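Local coordinates for protein aromatic-amino-acid aminotransferase (Burkholderia pseudomallei, PDB 4F4E) that probably transfers amino groups between aromatic amino acids such as tyrosine and 2-oxoglutarate, using pyridoxal 5'-phosphate as its cofactor, at residues A[231-236]-A[252-257]. Residues are numbered along the deposited sequence; the frame is centred on the assembly and turned at random.
Sequences PFLDIA and RLFAAA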
# COMPACT_ATOMS: atom_id res chain seq x y z
N PRO A 231 -6.75 22.35 -7.42
CA PRO A 231 -7.54 21.30 -8.05
C PRO A 231 -6.91 19.92 -7.83
O PRO A 231 -5.71 19.74 -8.06
CB PRO A 231 -7.53 21.67 -9.53
CG PRO A 231 -6.23 22.37 -9.70
CD PRO A 231 -5.91 23.06 -8.39
N PHE A 232 -7.75 18.98 -7.44
CA PHE A 232 -7.33 17.62 -7.21
C PHE A 232 -8.18 16.77 -8.12
O PHE A 232 -9.32 16.38 -7.80
CB PHE A 232 -7.43 17.21 -5.71
CG PHE A 232 -6.48 16.08 -5.32
CD1 PHE A 232 -6.18 15.03 -6.21
CD2 PHE A 232 -5.93 16.03 -4.07
CE1 PHE A 232 -5.30 14.00 -5.85
CE2 PHE A 232 -5.04 15.00 -3.70
CZ PHE A 232 -4.72 14.00 -4.59
N LEU A 233 -7.64 16.48 -9.31
CA LEU A 233 -8.41 15.68 -10.28
C LEU A 233 -8.30 14.20 -9.91
O LEU A 233 -7.22 13.72 -9.52
CB LEU A 233 -7.91 15.95 -11.71
CG LEU A 233 -8.27 17.35 -12.23
CD1 LEU A 233 -7.32 17.76 -13.34
CD2 LEU A 233 -9.71 17.37 -12.75
N ASP A 234 -9.41 13.48 -10.02
CA ASP A 234 -9.48 12.04 -9.76
C ASP A 234 -9.99 11.41 -11.05
O ASP A 234 -11.15 11.62 -11.48
CB ASP A 234 -10.46 11.76 -8.63
CG ASP A 234 -10.57 10.29 -8.27
OD1 ASP A 234 -10.21 9.41 -9.10
OD2 ASP A 234 -11.05 9.99 -7.14
N ILE A 235 -9.06 10.72 -11.73
CA ILE A 235 -9.30 10.09 -13.05
C ILE A 235 -9.16 8.56 -12.93
O ILE A 235 -8.08 7.98 -13.10
CB ILE A 235 -8.44 10.72 -14.16
CG1 ILE A 235 -8.85 10.21 -15.56
CG2 ILE A 235 -6.92 10.60 -13.86
CD1 ILE A 235 -8.21 11.01 -16.73
N ALA A 236 -10.27 7.93 -12.56
CA ALA A 236 -10.32 6.51 -12.31
C ALA A 236 -10.88 5.72 -13.50
O ALA A 236 -10.86 4.51 -13.48
CB ALA A 236 -11.14 6.24 -11.06
N ARG A 252 -5.90 17.89 -18.91
CA ARG A 252 -5.13 18.70 -19.83
C ARG A 252 -5.48 20.19 -19.82
O ARG A 252 -4.58 21.03 -19.98
CB ARG A 252 -5.22 18.11 -21.25
CG ARG A 252 -4.60 16.70 -21.24
CD ARG A 252 -4.58 16.02 -22.60
NE ARG A 252 -4.21 14.60 -22.42
CZ ARG A 252 -4.05 13.70 -23.41
NH1 ARG A 252 -4.17 14.04 -24.67
NH2 ARG A 252 -3.71 12.46 -23.14
N LEU A 253 -6.76 20.49 -19.58
CA LEU A 253 -7.25 21.88 -19.46
C LEU A 253 -6.60 22.55 -18.27
O LEU A 253 -6.19 23.71 -18.36
CB LEU A 253 -8.78 21.94 -19.32
CG LEU A 253 -9.56 21.73 -20.63
CD1 LEU A 253 -11.09 21.47 -20.49
CD2 LEU A 253 -9.33 22.93 -21.53
N PHE A 254 -6.50 21.81 -17.15
CA PHE A 254 -5.84 22.34 -15.95
C PHE A 254 -4.34 22.47 -16.19
O PHE A 254 -3.72 23.45 -15.76
CB PHE A 254 -6.11 21.50 -14.70
CG PHE A 254 -7.45 21.79 -14.07
CD1 PHE A 254 -7.59 22.81 -13.19
CD2 PHE A 254 -8.53 21.02 -14.36
CE1 PHE A 254 -8.81 23.07 -12.61
CE2 PHE A 254 -9.77 21.27 -13.78
CZ PHE A 254 -9.90 22.32 -12.90
N ALA A 255 -3.76 21.49 -16.88
CA ALA A 255 -2.35 21.52 -17.19
C ALA A 255 -2.02 22.75 -18.04
O ALA A 255 -1.03 23.44 -17.77
CB ALA A 255 -1.91 20.23 -17.90
N ALA A 256 -2.88 23.05 -19.01
CA ALA A 256 -2.65 24.15 -19.95
C ALA A 256 -2.75 25.51 -19.28
O ALA A 256 -2.23 26.49 -19.82
CB ALA A 256 -3.65 24.07 -21.13
N ALA A 257 -3.42 25.56 -18.12
CA ALA A 257 -3.63 26.80 -17.35
C ALA A 257 -2.51 27.24 -16.42
O ALA A 257 -2.66 28.24 -15.72
CB ALA A 257 -4.95 26.70 -16.56
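Phe254 reaches from its helix to the strand 230-235 and brings its ring up to Pro231 and Leu233, two residues apart and so on the same face of the strand. The contact is wholly apolar. Pro231 sits by the CD1-CE1 bond of the ring: its CB lies 3.6 Å from Phe254 CE1, and its CG 3.8 Å from Phe254 CD1. Leu233 sits by the CD2-CE2 bond; in the modelled conformer, one of two, its CD1 methyl is 3.6 Å from Phe254 CD2 and its CD2 methyl 4.0 Å from Phe254 CE2. Both residues lie on the strand-facing side of the ring plane, and both approaches are oblique. In Phe254, CG is anti to the carbonyl carbon and beside the backbone N (chi1 -80°), which carries the ring off the helix toward the strand. The nearest CA atoms, those of Pro231 and Phe254, are 8.1 Å apart, a distance that the long phenylalanine side chain spans. Proline and leucine suit this buried face because their side chains offer only carbon to the ring.

Alternation along the strand sends Phe232 and Asp234 to the other face. There Phe232 packs on Leu130 and Leu137 of helix 125-140, while Asp234 OD2 is hydrogen-bonded to His156. The same oxygen lies near N1 of the pyridoxal-lysine at position 269, a pairing whose bonding is not settled here but is consistent with the aspartate–pyridine nitrogen pair of fold-type I aminotransferases.

The contact belongs to the beta-alpha-beta crossover of strand 230-235, helix 249-256 and strand 261-266. Phe254 also touches Val261 and Leu200 on the flanking parallel strands and Val221 of helix 214-227, whose Val224 meets Pro231.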